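Local coordinates for protein probable manganase-dependent inorganic pyrophosphatase (Clostridium perfringens, PDB 3L31) that probably hydrolyses inorganic pyrophosphate as a family II enzyme, and is represented here by its regulatory CBS and DRTGG region, which binds the inhibitor AMP, at residues L9-I14 against K225-I230; V21-A26 against Q180-D185; L35-V40 against L48-T53; W64-L69 against G99-A104; L193-T198 against N216-D221. All coordinates share one frame; numbering follows the deposited sequence.

Contact 1: residues L9-I14 against K225-I230; sequences LEMDKI and KVVGSI
Met11 and Asp12 lie against Gly228, Ser229 and Ile230, an N-terminal stretch without regular structure meeting the outermost strand of the C-terminal CBS domain's sheet. Asp12 and Ser229 form a single antiparallel hydrogen-bonded pair: Ser229 N gives to Asp12 O at 2.9 Å, in the carbonyl plane, and Asp12 N returns a longer bond of 3.2 Å to Ser229 O. The tight part is the methionine. Its CG stands between the backbone N and the carbonyl carbon (chi1 43°), and a bend at chi3 (-75°) lays the terminal methyl over the Gly228 backbone, with Met11 CE only 3.3 Å from Gly228 CA. The methyl can come this close because Gly228 has no side chain; a CB there would point toward 9-14. With Val227 the glycine forms a classic beta bulge opposite Val219. The same methyl meets Val227 CG1, while Met11 CB rests 3.7 Å from Ile230 CG1. Leu9 CD1 meets Ile230 CD1 at 3.9 Å, the two side chains crossing at about a right angle; Leu9 also packs on Val202 and Ile230 on Met209, both of helix 202-210. The other side is looser. Lys13, exposed and the centre of an inverse gamma turn, has its CB bond pointing away and brings little more than its backbone and CB near Val227. At Asp12 a water bridges the contact, bound at 2.6 Å to Ser229 OG and only weakly to Asp12 OD2. Backbone bonds thus set the alignment and the Met11 methyl packs on the Gly228 backbone, a union chiefly of main chain and apolar contacts.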
# COMPACT_ATOMS: atom_id res chain seq x y z
N LEU A 9 10.41 27.37 21.15
CA LEU A 9 10.37 25.91 21.31
C LEU A 9 11.44 25.24 20.49
O LEU A 9 12.12 25.87 19.68
CB LEU A 9 9.00 25.33 20.94
CG LEU A 9 7.86 25.53 21.94
CD1 LEU A 9 6.53 25.01 21.37
CD2 LEU A 9 8.20 24.82 23.23
N GLU A 10 11.58 23.93 20.71
CA GLU A 10 12.50 23.08 19.93
C GLU A 10 11.66 22.13 19.10
O GLU A 10 11.00 21.25 19.64
CB GLU A 10 13.48 22.30 20.83
CG GLU A 10 14.78 21.82 20.11
CD GLU A 10 15.89 21.33 21.08
OE1 GLU A 10 15.84 21.65 22.29
OE2 GLU A 10 16.81 20.62 20.62
N MET A 11 11.69 22.33 17.79
CA MET A 11 10.77 21.63 16.89
C MET A 11 11.51 20.85 15.82
O MET A 11 12.73 20.83 15.76
CB MET A 11 9.87 22.66 16.21
CG MET A 11 10.66 23.87 15.77
SD MET A 11 9.88 24.83 14.48
CE MET A 11 10.18 23.76 13.08
N ASP A 12 10.74 20.21 14.94
CA ASP A 12 11.31 19.49 13.80
C ASP A 12 11.52 20.43 12.60
O ASP A 12 10.56 20.84 11.94
CB ASP A 12 10.43 18.29 13.41
CG ASP A 12 10.43 17.18 14.48
OD1 ASP A 12 11.27 17.19 15.42
OD2 ASP A 12 9.57 16.28 14.38
N LYS A 13 12.79 20.78 12.38
CA LYS A 13 13.20 21.68 11.29
C LYS A 13 13.54 20.85 10.10
O LYS A 13 14.70 20.77 9.69
CB LYS A 13 14.44 22.53 11.65
CG LYS A 13 14.22 23.65 12.68
CD LYS A 13 15.44 24.61 12.65
CE LYS A 13 16.77 23.82 12.72
NZ LYS A 13 18.04 24.56 12.34
N ILE A 14 12.55 20.20 9.52
CA ILE A 14 12.80 19.36 8.38
C ILE A 14 12.43 20.09 7.07
O ILE A 14 11.53 20.92 7.04
CB ILE A 14 12.17 17.94 8.60
CG1 ILE A 14 13.10 17.15 9.55
CG2 ILE A 14 12.00 17.16 7.25
CD1 ILE A 14 12.42 16.38 10.75
N LYS A 225 7.00 31.64 5.10
CA LYS A 225 7.78 30.49 4.63
C LYS A 225 7.75 29.35 5.64
O LYS A 225 7.78 29.56 6.87
CB LYS A 225 9.23 30.87 4.32
CG LYS A 225 9.43 32.22 3.61
CD LYS A 225 9.57 32.08 2.08
CE LYS A 225 9.40 33.42 1.36
NZ LYS A 225 9.65 33.24 -0.10
N VAL A 226 7.69 28.14 5.10
CA VAL A 226 7.69 26.93 5.90
C VAL A 226 9.04 26.70 6.56
O VAL A 226 10.06 26.52 5.89
CB VAL A 226 7.31 25.67 5.11
CG1 VAL A 226 7.52 24.46 5.97
CG2 VAL A 226 5.86 25.76 4.64
N VAL A 227 9.03 26.64 7.88
CA VAL A 227 10.27 26.53 8.62
C VAL A 227 10.47 25.17 9.23
O VAL A 227 11.59 24.78 9.60
CB VAL A 227 10.36 27.61 9.71
CG1 VAL A 227 10.97 27.04 10.96
CG2 VAL A 227 11.14 28.81 9.15
N GLY A 228 9.38 24.44 9.30
CA GLY A 228 9.35 23.13 9.95
C GLY A 228 7.95 22.71 10.37
O GLY A 228 6.96 23.11 9.74
N SER A 229 7.89 21.89 11.43
CA SER A 229 6.63 21.51 12.01
C SER A 229 6.70 21.17 13.51
O SER A 229 7.75 20.89 14.08
CB SER A 229 6.03 20.34 11.23
OG SER A 229 6.45 19.11 11.77
N ILE A 230 5.55 21.21 14.14
CA ILE A 230 5.44 21.01 15.57
C ILE A 230 4.41 19.96 15.95
O ILE A 230 3.40 19.78 15.29
CB ILE A 230 5.02 22.33 16.25
CG1 ILE A 230 6.25 23.15 16.60
CG2 ILE A 230 4.34 22.08 17.56
CD1 ILE A 230 6.67 22.94 18.05
O HOH W 1 6.56 17.91 14.10

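Contact 2: residues V21-A26 against Q180-D185; sequences VSLKMA and QSLPVD
A buried backbone-to-backbone junction joins Val21-Ala26, where helix 23-31 begins, to Gln180-Asp185, which runs from a 3-10 turn into helix 184-187; it sits close to the centre of the chain. Three main-chain bonds tie it. Val184 N gives to Val21 O at 2.8 Å, nearly along the C=O axis, Leu23 N gives to Leu182 O at 2.8 Å, and Lys24 N reaches Gln180 O at 3.0 Å in the carbonyl plane. The last two donors belong to the first turn of the helix, so the carbonyls of Gln180 and Leu182 satisfy N-H groups that a helix start cannot bond internally. Next to the Leu23 bond, Ser22 CA comes within 3.1 Å of the same Leu182 O in a CA-H...O contact. Ser22 is the N-cap of the helix and forms a capping box with Met25: with its OG between the backbone N and the carbonyl carbon (chi1 66°), the hydroxyl accepts from Met25 N at 3.0 Å, and Ser22 N gives a weak, straight bond to Met25 SD. Apolar groups flank this polar core. Val184 CG1 touches both Val21 CG2 and Ala26 CB, each at 3.7 Å, and both Val184 and Ala26 also pack on Leu51 of strand 47-52. Leu23 and Leu182 run side by side, pointing the same way, and Leu23 also packs on Tyr60 of helix 53-61. The aliphatic stems of Lys24 and Gln180 meet at their CB atoms, 3.9 Å apart; the lysine then extends to Asp81 O, while Gln180 packs on Met61 of the second subunit.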
# COMPACT_ATOMS: atom_id res chain seq x y z
N VAL A 21 7.33 14.80 -5.94
CA VAL A 21 8.09 13.61 -5.55
C VAL A 21 7.12 12.49 -5.37
O VAL A 21 5.94 12.72 -5.14
CB VAL A 21 8.92 13.78 -4.25
CG1 VAL A 21 9.64 15.10 -4.21
CG2 VAL A 21 8.09 13.64 -3.10
N SER A 22 7.60 11.26 -5.52
CA SER A 22 6.74 10.05 -5.48
C SER A 22 6.46 9.61 -4.06
O SER A 22 7.22 9.95 -3.17
CB SER A 22 7.42 8.87 -6.19
OG SER A 22 8.56 8.51 -5.46
N LEU A 23 5.36 8.88 -3.89
CA LEU A 23 4.99 8.32 -2.61
C LEU A 23 6.18 7.55 -2.10
O LEU A 23 6.54 7.58 -0.93
CB LEU A 23 3.78 7.41 -2.73
CG LEU A 23 2.52 8.15 -3.17
CD1 LEU A 23 1.34 7.22 -3.09
CD2 LEU A 23 2.33 9.42 -2.33
N LYS A 24 6.81 6.84 -2.97
CA LYS A 24 7.98 6.03 -2.58
C LYS A 24 9.10 6.91 -2.00
O LYS A 24 9.58 6.62 -0.92
CB LYS A 24 8.51 5.20 -3.77
CG LYS A 24 9.86 4.46 -3.50
CD LYS A 24 10.53 3.91 -4.80
CE LYS A 24 12.12 3.73 -4.66
NZ LYS A 24 12.72 2.92 -5.80
N MET A 25 9.50 7.96 -2.71
CA MET A 25 10.57 8.88 -2.25
C MET A 25 10.11 9.49 -0.93
O MET A 25 10.83 9.62 0.01
CB MET A 25 10.83 10.05 -3.27
CG MET A 25 11.47 9.72 -4.73
SD MET A 25 11.00 10.87 -6.19
CE MET A 25 11.03 9.72 -7.63
N ALA A 26 8.85 9.85 -0.85
CA ALA A 26 8.33 10.49 0.36
C ALA A 26 8.42 9.57 1.59
O ALA A 26 8.81 10.00 2.66
CB ALA A 26 6.87 10.92 0.13
N GLN A 180 3.32 3.27 -6.22
CA GLN A 180 4.28 4.06 -5.45
C GLN A 180 4.88 5.23 -6.19
O GLN A 180 5.59 6.06 -5.58
CB GLN A 180 5.40 3.15 -4.91
CG GLN A 180 4.77 2.10 -4.04
CD GLN A 180 5.76 1.23 -3.37
OE1 GLN A 180 6.92 1.60 -3.21
NE2 GLN A 180 5.31 0.02 -2.99
N SER A 181 4.58 5.28 -7.47
CA SER A 181 5.10 6.29 -8.39
C SER A 181 4.43 7.63 -8.19
O SER A 181 4.99 8.65 -8.54
CB SER A 181 4.80 5.90 -9.83
OG SER A 181 5.40 4.66 -10.07
N LEU A 182 3.21 7.58 -7.65
CA LEU A 182 2.34 8.76 -7.62
C LEU A 182 2.99 9.96 -6.94
O LEU A 182 3.68 9.81 -5.93
CB LEU A 182 0.99 8.46 -6.93
CG LEU A 182 -0.26 8.02 -7.71
CD1 LEU A 182 -0.00 7.09 -8.85
CD2 LEU A 182 -1.16 7.32 -6.73
N PRO A 183 2.75 11.17 -7.49
CA PRO A 183 3.31 12.34 -6.85
C PRO A 183 2.57 12.70 -5.58
O PRO A 183 1.35 12.54 -5.50
CB PRO A 183 3.20 13.44 -7.94
CG PRO A 183 2.09 13.00 -8.82
CD PRO A 183 2.08 11.50 -8.75
N VAL A 184 3.29 13.24 -4.60
CA VAL A 184 2.66 13.58 -3.30
C VAL A 184 1.50 14.51 -3.46
O VAL A 184 0.51 14.43 -2.70
CB VAL A 184 3.61 14.11 -2.18
CG1 VAL A 184 4.65 13.07 -1.82
CG2 VAL A 184 4.24 15.35 -2.56
N ASP A 185 1.60 15.41 -4.42
CA ASP A 185 0.57 16.46 -4.51
C ASP A 185 -0.82 15.92 -4.90
O ASP A 185 -1.81 16.52 -4.58
CB ASP A 185 0.98 17.66 -5.39
CG ASP A 185 1.04 17.33 -6.84
OD1 ASP A 185 1.19 16.15 -7.17
OD2 ASP A 185 0.94 18.24 -7.67

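Contact 3: residues L35-V40 against L48-T53; sequences LKSIPV and LGMLST. With AMP (adenosine monophosphate), chain C.
Met50 reaches Pro39 because its CG is anti to the carbonyl carbon (chi1 -70°) and the chain bends at chi2 and chi3, folding the thioether back over the neighbouring strand, while Ser52, beside Ser37, holds OG next to its own backbone N (chi1 -69°), facing the phosphate of AMP. They belong to the antiparallel beta hairpin of strands 37-41 and 47-52 in the N-terminal CBS domain. Ile38 and Leu51 form a hydrogen-bonded pair, Ile38 N to Leu51 O at 2.8 Å and Leu51 N to Ile38 O at 2.9 Å. Nearer the turn Leu48 and Gly49 make a classic beta bulge opposite Val40, whose O accepts from both their N-H groups on the same face of its plane. Ile38, Val40 and Leu51 share one face, turned toward helices 23-31 and 184-187; Ile38 CG2 and Val40 CG2 meet Leu51 CB. Ser37, Pro39, Met50 and Ser52 line the other, the nucleotide side. There Pro39 and Met50 lie side by side, pointing the same way, with Met50 SD 3.7 Å from Pro39 CA, and Met50 CG touches the adenine at C5 of AMP, 3.9 Å away. Lys36 turns to the subunit interface: NZ bonds to Arg213 O of the second subunit and makes a salt bridge to the other AMP. Ser37 OG is hydrogen-bonded to Asn216 ND2 and lies 3.5 Å from Met50 CE. Ser52 OG gives its hydrogen to O2P of AMP at 2.6 Å.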
# COMPACT_ATOMS: atom_id res chain seq x y z
N LEU A 35 8.84 10.17 10.80
CA LEU A 35 7.80 11.20 10.73
C LEU A 35 6.46 10.59 10.40
O LEU A 35 6.36 9.73 9.54
CB LEU A 35 8.15 12.26 9.69
CG LEU A 35 9.33 13.15 10.07
CD1 LEU A 35 9.82 13.91 8.83
CD2 LEU A 35 8.96 14.08 11.22
N LYS A 36 5.44 11.02 11.11
CA LYS A 36 4.07 10.58 10.79
C LYS A 36 3.42 11.42 9.74
O LYS A 36 2.44 11.02 9.16
CB LYS A 36 3.16 10.59 12.00
CG LYS A 36 3.66 9.74 13.13
CD LYS A 36 2.99 10.08 14.48
CE LYS A 36 3.86 9.47 15.59
NZ LYS A 36 3.15 9.16 16.86
N SER A 37 3.93 12.62 9.54
CA SER A 37 3.40 13.51 8.49
C SER A 37 4.49 14.52 8.16
O SER A 37 5.38 14.68 8.94
CB SER A 37 2.12 14.22 8.90
OG SER A 37 2.35 15.15 9.97
N ILE A 38 4.42 15.14 6.99
CA ILE A 38 5.44 16.10 6.55
C ILE A 38 4.78 17.17 5.69
O ILE A 38 3.85 16.88 4.97
CB ILE A 38 6.59 15.38 5.76
CG1 ILE A 38 7.68 16.36 5.38
CG2 ILE A 38 6.05 14.63 4.51
CD1 ILE A 38 9.05 15.63 5.04
N PRO A 39 5.25 18.41 5.78
CA PRO A 39 4.76 19.46 4.91
C PRO A 39 5.20 19.28 3.47
O PRO A 39 6.26 18.73 3.21
CB PRO A 39 5.39 20.74 5.48
CG PRO A 39 5.68 20.39 6.91
CD PRO A 39 6.12 18.94 6.82
N VAL A 40 4.35 19.77 2.55
CA VAL A 40 4.72 19.97 1.17
C VAL A 40 4.74 21.49 0.86
O VAL A 40 3.83 22.25 1.25
CB VAL A 40 3.73 19.20 0.26
CG1 VAL A 40 4.26 19.06 -1.17
CG2 VAL A 40 3.46 17.85 0.83
N LEU A 48 2.10 24.31 0.58
CA LEU A 48 1.10 23.73 -0.29
C LEU A 48 0.23 22.66 0.39
O LEU A 48 -0.91 22.46 0.01
CB LEU A 48 1.78 23.12 -1.53
CG LEU A 48 2.36 24.07 -2.58
CD1 LEU A 48 3.02 23.32 -3.77
CD2 LEU A 48 1.29 25.02 -3.11
N GLY A 49 0.72 21.94 1.38
CA GLY A 49 -0.03 20.77 1.82
C GLY A 49 0.53 20.08 3.02
O GLY A 49 1.61 20.43 3.46
N MET A 50 -0.21 19.11 3.55
CA MET A 50 0.35 18.13 4.47
C MET A 50 0.18 16.76 3.91
O MET A 50 -0.86 16.44 3.30
CB MET A 50 -0.26 18.18 5.84
CG MET A 50 0.13 19.45 6.64
SD MET A 50 1.87 19.56 7.16
CE MET A 50 1.84 18.14 8.32
N LEU A 51 1.25 15.96 4.11
CA LEU A 51 1.27 14.58 3.69
C LEU A 51 1.43 13.67 4.89
O LEU A 51 2.49 13.67 5.53
CB LEU A 51 2.40 14.31 2.72
CG LEU A 51 2.40 12.85 2.25
CD1 LEU A 51 1.28 12.60 1.24
CD2 LEU A 51 3.70 12.44 1.66
N SER A 52 0.38 12.88 5.15
CA SER A 52 0.40 11.88 6.22
C SER A 52 0.55 10.50 5.72
O SER A 52 0.03 10.18 4.67
CB SER A 52 -0.92 11.83 6.97
OG SER A 52 -1.05 13.02 7.71
N THR A 53 1.19 9.67 6.54
CA THR A 53 1.28 8.25 6.27
C THR A 53 -0.13 7.73 6.03
O THR A 53 -0.31 6.78 5.30
CB THR A 53 1.87 7.43 7.44
OG1 THR A 53 1.06 7.68 8.56
CG2 THR A 53 3.32 7.85 7.82
P AMP C . -2.72 12.76 10.51
O1P AMP C . -3.17 13.10 11.88
O2P AMP C . -1.41 13.42 10.24
O3P AMP C . -2.75 11.28 10.19
O5' AMP C . -3.70 13.49 9.42
C5' AMP C . -5.09 13.14 9.22
C4' AMP C . -5.62 13.77 7.92
O4' AMP C . -5.49 15.19 8.01
C3' AMP C . -4.77 13.42 6.72
O3' AMP C . -5.54 13.53 5.52
C2' AMP C . -3.69 14.49 6.68
O2' AMP C . -3.21 14.74 5.36
C1' AMP C . -4.44 15.72 7.18
N9 AMP C . -3.62 16.64 7.98
C8 AMP C . -2.50 16.28 8.64
N7 AMP C . -1.96 17.32 9.31
C5 AMP C . -2.75 18.38 9.06
C6 AMP C . -2.75 19.80 9.46
N6 AMP C . -1.77 20.23 10.27
N1 AMP C . -3.75 20.62 9.01
C2 AMP C . -4.70 20.12 8.20
N3 AMP C . -4.77 18.83 7.79
C4 AMP C . -3.86 17.93 8.20

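Contact 4: residues W64-L69 against G99-A104; sequences WDSNIL and GKVVVA
No beta bridge forms here: the loop at Ser66 and Asn67 approaches Gly99 and Lys100, just before strand 101-103, an outermost strand of the DRTGG sheet within this chain, with Ser66 CA 5.2 Å from Lys100 CA. Ser66 points its side chain at the other segment and touches with both atoms. Its CB rests 3.6 Å from Lys100 CB, and its OG accepts a weak bond of 3.5 Å from Val101 N. Asn67, the N-cap residue of helix 68-71 but without a capping bond from its side chain, lays its amide alongside the Gly99 carbonyl. Asn67 ND2 comes to within 3.0 Å of Gly99 O, but the angle is poor for a hydrogen bond; the amide's real partner is Pro98 O. A CA-H...O contact from Asn67 CA to the same Gly99 O, at 3.5 Å, adds a little. The apolar end is small and cleaner: Leu69 CD1 meets Val101 CG2 at 3.9 Å, the side chains crossing at about a right angle, and both also pack on Ile120 of the adjoining strand 120-123. Lys100 takes part through its CA and CB, since its chain turns away to a salt bridge with Asp119. Val101 further packs on Phe172 of the second subunit. With one weak bond, one misaligned amide and a single pair of methyl groups, the chemistry implies a light link between the segment entering helix 68-71 and strand 101-103, which is held mainly by its own sheet neighbour.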
# COMPACT_ATOMS: atom_id res chain seq x y z
N TRP A 64 -10.28 1.71 -6.82
CA TRP A 64 -10.98 1.10 -7.95
C TRP A 64 -10.45 1.79 -9.22
O TRP A 64 -10.50 1.24 -10.33
CB TRP A 64 -12.51 1.26 -7.81
N ASP A 65 -9.90 2.98 -9.03
CA ASP A 65 -9.74 3.91 -10.15
C ASP A 65 -8.43 3.78 -10.90
O ASP A 65 -7.36 3.98 -10.32
CB ASP A 65 -9.90 5.36 -9.69
CG ASP A 65 -10.05 6.31 -10.86
OD1 ASP A 65 -9.49 5.97 -11.93
OD2 ASP A 65 -10.73 7.36 -10.74
N SER A 66 -8.50 3.43 -12.19
CA SER A 66 -7.28 3.59 -13.03
C SER A 66 -7.46 4.82 -13.91
O SER A 66 -8.54 5.42 -13.98
CB SER A 66 -6.88 2.35 -13.86
OG SER A 66 -5.46 2.19 -13.91
N ASN A 67 -6.38 5.22 -14.54
CA ASN A 67 -6.32 6.57 -15.08
C ASN A 67 -5.88 7.39 -13.92
O ASN A 67 -5.73 8.60 -13.99
CB ASN A 67 -7.69 6.98 -15.59
CG ASN A 67 -8.21 6.03 -16.64
OD1 ASN A 67 -9.08 5.20 -16.38
ND2 ASN A 67 -7.62 6.10 -17.83
N ILE A 68 -5.70 6.67 -12.82
CA ILE A 68 -5.04 7.18 -11.64
C ILE A 68 -3.70 7.79 -12.07
O ILE A 68 -3.34 8.88 -11.59
CB ILE A 68 -4.79 6.07 -10.56
CG1 ILE A 68 -4.28 6.70 -9.28
CG2 ILE A 68 -3.82 5.01 -11.06
CD1 ILE A 68 -5.38 7.25 -8.46
N LEU A 69 -2.99 7.10 -12.98
CA LEU A 69 -1.68 7.61 -13.47
C LEU A 69 -1.91 8.90 -14.23
O LEU A 69 -1.09 9.79 -14.21
CB LEU A 69 -0.89 6.61 -14.32
CG LEU A 69 -0.32 5.35 -13.63
CD1 LEU A 69 0.31 4.46 -14.73
CD2 LEU A 69 0.72 5.63 -12.50
N GLY A 99 -4.33 5.99 -19.95
CA GLY A 99 -5.24 4.83 -19.96
C GLY A 99 -5.24 4.02 -18.67
O GLY A 99 -5.01 4.58 -17.59
N LYS A 100 -5.48 2.72 -18.74
CA LYS A 100 -5.33 1.91 -17.50
C LYS A 100 -4.13 0.96 -17.53
O LYS A 100 -3.62 0.62 -18.60
CB LYS A 100 -6.60 1.12 -17.25
CG LYS A 100 -7.07 0.31 -18.48
CD LYS A 100 -8.10 -0.80 -18.07
CE LYS A 100 -8.23 -1.93 -19.14
NZ LYS A 100 -8.09 -1.43 -20.57
N VAL A 101 -3.69 0.51 -16.36
CA VAL A 101 -2.61 -0.49 -16.29
C VAL A 101 -3.17 -1.88 -16.49
O VAL A 101 -4.09 -2.24 -15.86
CB VAL A 101 -1.87 -0.42 -14.97
CG1 VAL A 101 -0.68 -1.36 -14.97
CG2 VAL A 101 -1.45 1.03 -14.67
N VAL A 102 -2.66 -2.61 -17.47
CA VAL A 102 -3.10 -3.96 -17.74
C VAL A 102 -1.88 -4.94 -17.88
O VAL A 102 -0.89 -4.66 -18.58
CB VAL A 102 -3.91 -3.95 -18.96
CG1 VAL A 102 -4.54 -5.34 -19.21
CG2 VAL A 102 -5.04 -2.88 -18.85
N VAL A 103 -1.94 -6.07 -17.18
CA VAL A 103 -0.97 -7.15 -17.41
C VAL A 103 -1.37 -7.91 -18.68
O VAL A 103 -2.42 -8.50 -18.73
CB VAL A 103 -0.88 -8.13 -16.23
CG1 VAL A 103 0.11 -9.27 -16.55
CG2 VAL A 103 -0.44 -7.35 -14.97
N ALA A 104 -0.55 -7.81 -19.72
CA ALA A 104 -0.82 -8.47 -20.98
C ALA A 104 -0.69 -9.98 -20.81
O ALA A 104 0.23 -10.60 -21.29
CB ALA A 104 0.07 -7.95 -22.06

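Contact 5: residues L193-T198 against N216-D221; sequences LVAVST and NYPVID. With AMP (adenosine monophosphate), chain C.
Val194, set beside Tyr217, binds the adenine of AMP through its main chain. Val194 N gives a nearly straight bond of 2.9 Å to N1 of AMP, and N6 of the nucleotide donates to Val194 O at a longer 3.3 Å; Asn216 O takes the second N6 bond, at 2.9 Å. Beyond the base the strands run parallel, as the two outer members of a beta-alpha-beta unit whose helix is 202-210, in the C-terminal CBS domain. Val196 N bonds to Pro218 O and Ile220 N to Val196 O, each at 2.7 Å, and Thr198 N continues the ladder to Ile220 O. CA-H...O contacts from Val219 CA to Val196 O and from Ser197 CA to Ile220 O accompany the ladder. Outward from it, the side chains of Tyr217 and Val194 point the same way, with Val194 CG1 3.7 Å from Tyr217 CD1. Val194 O approaches the edge of that ring near its plane. The tyrosine hydroxyl is bonded to Thr212. Pro218 sets its ring beside Ala195 CB and brings CD to 3.8 Å from N6 of AMP. Val196 and Val219 touch obliquely on one face of the sheet, toward helix 202-210 and the N-terminal loop. At the far end Thr198 CG2 meets Val219 CG1 at 3.9 Å, their side chains crossing at about a right angle. Because main-chain groups read N1 and the exocyclic amine, the donor and acceptor pattern fits an adenine, consistent with regulation by adenine nucleotides, and the strand pairing holds Val194 next to Tyr217 and Pro218 on the base side of the pocket.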
# COMPACT_ATOMS: atom_id res chain seq x y z
N LEU A 193 -5.79 23.70 5.99
CA LEU A 193 -4.47 23.44 6.61
C LEU A 193 -4.37 24.19 7.89
O LEU A 193 -4.51 25.38 7.92
CB LEU A 193 -3.33 23.87 5.66
CG LEU A 193 -3.33 23.13 4.34
CD1 LEU A 193 -2.22 23.58 3.39
CD2 LEU A 193 -3.25 21.65 4.66
N VAL A 194 -4.13 23.49 8.97
CA VAL A 194 -3.92 24.18 10.25
C VAL A 194 -2.39 24.38 10.45
O VAL A 194 -1.64 23.45 10.72
CB VAL A 194 -4.64 23.44 11.42
CG1 VAL A 194 -4.45 24.17 12.75
CG2 VAL A 194 -6.15 23.29 11.11
N ALA A 195 -1.95 25.60 10.24
CA ALA A 195 -0.55 25.97 10.37
C ALA A 195 -0.30 26.83 11.61
O ALA A 195 -1.20 27.38 12.22
CB ALA A 195 -0.12 26.72 9.16
N VAL A 196 0.96 26.98 11.97
CA VAL A 196 1.29 27.73 13.18
C VAL A 196 2.42 28.69 12.86
O VAL A 196 3.29 28.35 12.08
CB VAL A 196 1.64 26.73 14.32
CG1 VAL A 196 2.74 27.25 15.19
CG2 VAL A 196 0.42 26.44 15.15
N SER A 197 2.37 29.91 13.43
CA SER A 197 3.41 30.96 13.18
C SER A 197 4.53 30.94 14.20
O SER A 197 4.33 30.62 15.37
CB SER A 197 2.81 32.38 13.19
OG SER A 197 1.96 32.60 12.09
N THR A 198 5.71 31.31 13.76
CA THR A 198 6.85 31.38 14.67
C THR A 198 6.53 32.24 15.89
O THR A 198 7.02 31.99 17.00
CB THR A 198 8.11 31.92 13.97
OG1 THR A 198 7.75 32.98 13.07
CG2 THR A 198 8.81 30.79 13.22
N ASN A 216 0.98 16.45 13.23
CA ASN A 216 1.87 17.60 13.13
C ASN A 216 1.21 18.85 12.51
O ASN A 216 0.31 18.76 11.69
CB ASN A 216 3.11 17.22 12.28
CG ASN A 216 3.96 16.11 12.92
OD1 ASN A 216 4.45 16.28 14.01
ND2 ASN A 216 4.14 15.00 12.23
N TYR A 217 1.75 20.02 12.87
CA TYR A 217 1.33 21.31 12.35
C TYR A 217 2.52 22.04 11.80
O TYR A 217 3.53 22.23 12.51
CB TYR A 217 0.68 22.13 13.47
CG TYR A 217 -0.50 21.42 14.10
CD1 TYR A 217 -1.82 21.75 13.75
CD2 TYR A 217 -0.30 20.41 15.00
CE1 TYR A 217 -2.91 21.06 14.32
CE2 TYR A 217 -1.38 19.71 15.54
CZ TYR A 217 -2.70 20.07 15.21
OH TYR A 217 -3.78 19.37 15.77
N PRO A 218 2.45 22.43 10.52
CA PRO A 218 3.54 23.18 9.92
C PRO A 218 3.69 24.52 10.56
O PRO A 218 2.70 25.19 10.85
CB PRO A 218 3.09 23.35 8.45
CG PRO A 218 1.66 23.06 8.42
CD PRO A 218 1.42 22.07 9.53
N VAL A 219 4.95 24.90 10.73
CA VAL A 219 5.34 26.17 11.35
C VAL A 219 5.79 27.06 10.27
O VAL A 219 6.65 26.65 9.50
CB VAL A 219 6.50 25.98 12.33
CG1 VAL A 219 7.12 27.31 12.65
CG2 VAL A 219 5.99 25.31 13.59
N ILE A 220 5.22 28.26 10.20
CA ILE A 220 5.56 29.22 9.15
C ILE A 220 6.09 30.51 9.75
O ILE A 220 5.61 30.98 10.79
CB ILE A 220 4.37 29.52 8.19
CG1 ILE A 220 3.17 30.09 8.93
CG2 ILE A 220 3.94 28.25 7.40
CD1 ILE A 220 2.17 30.81 8.00
N ASP A 221 7.10 31.08 9.10
CA ASP A 221 7.75 32.24 9.67
C ASP A 221 6.97 33.49 9.27
O ASP A 221 5.91 33.41 8.62
CB ASP A 221 9.25 32.31 9.31
CG ASP A 221 9.51 32.65 7.83
OD1 ASP A 221 8.69 33.32 7.19
OD2 ASP A 221 10.56 32.22 7.31
P AMP C . -2.72 12.76 10.51
O1P AMP C . -3.17 13.10 11.88
O2P AMP C . -1.41 13.42 10.24
O3P AMP C . -2.75 11.28 10.19
O5' AMP C . -3.70 13.49 9.42
C5' AMP C . -5.09 13.14 9.22
C4' AMP C . -5.62 13.77 7.92
O4' AMP C . -5.49 15.19 8.01
C3' AMP C . -4.77 13.42 6.72
O3' AMP C . -5.54 13.53 5.52
C2' AMP C . -3.69 14.49 6.68
O2' AMP C . -3.21 14.74 5.36
C1' AMP C . -4.44 15.72 7.18
N9 AMP C . -3.62 16.64 7.98
C8 AMP C . -2.50 16.28 8.64
N7 AMP C . -1.96 17.32 9.31
C5 AMP C . -2.75 18.38 9.06
C6 AMP C . -2.75 19.80 9.46
N6 AMP C . -1.77 20.23 10.27
N1 AMP C . -3.75 20.62 9.01
C2 AMP C . -4.70 20.12 8.20
N3 AMP C . -4.77 18.83 7.79
C4 AMP C . -3.86 17.93 8.20

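Overall arrangement
Contacts 2 and 3 are the buried ones, contact 2 near the centre of the chain; contacts 1, 4 and 5 are partly buried. Contacts 1 and 5 share a sheet, strands 217-220 and 226-230 being neighbours, and their centres lie 8 Å apart. Contacts 3 and 5, from different CBS domains, close on the same AMP: the first offers a side-chain hydroxyl to the phosphate, the second main-chain groups to the base. Apolar side chains join contact 3 to contact 2, and Leu182 packs on Leu69 to reach contact 4. Contact 4, on the opposite side of the chain's centre with its centre about 38 Å from that of contact 1, has only a weak hydrogen bond between its segments.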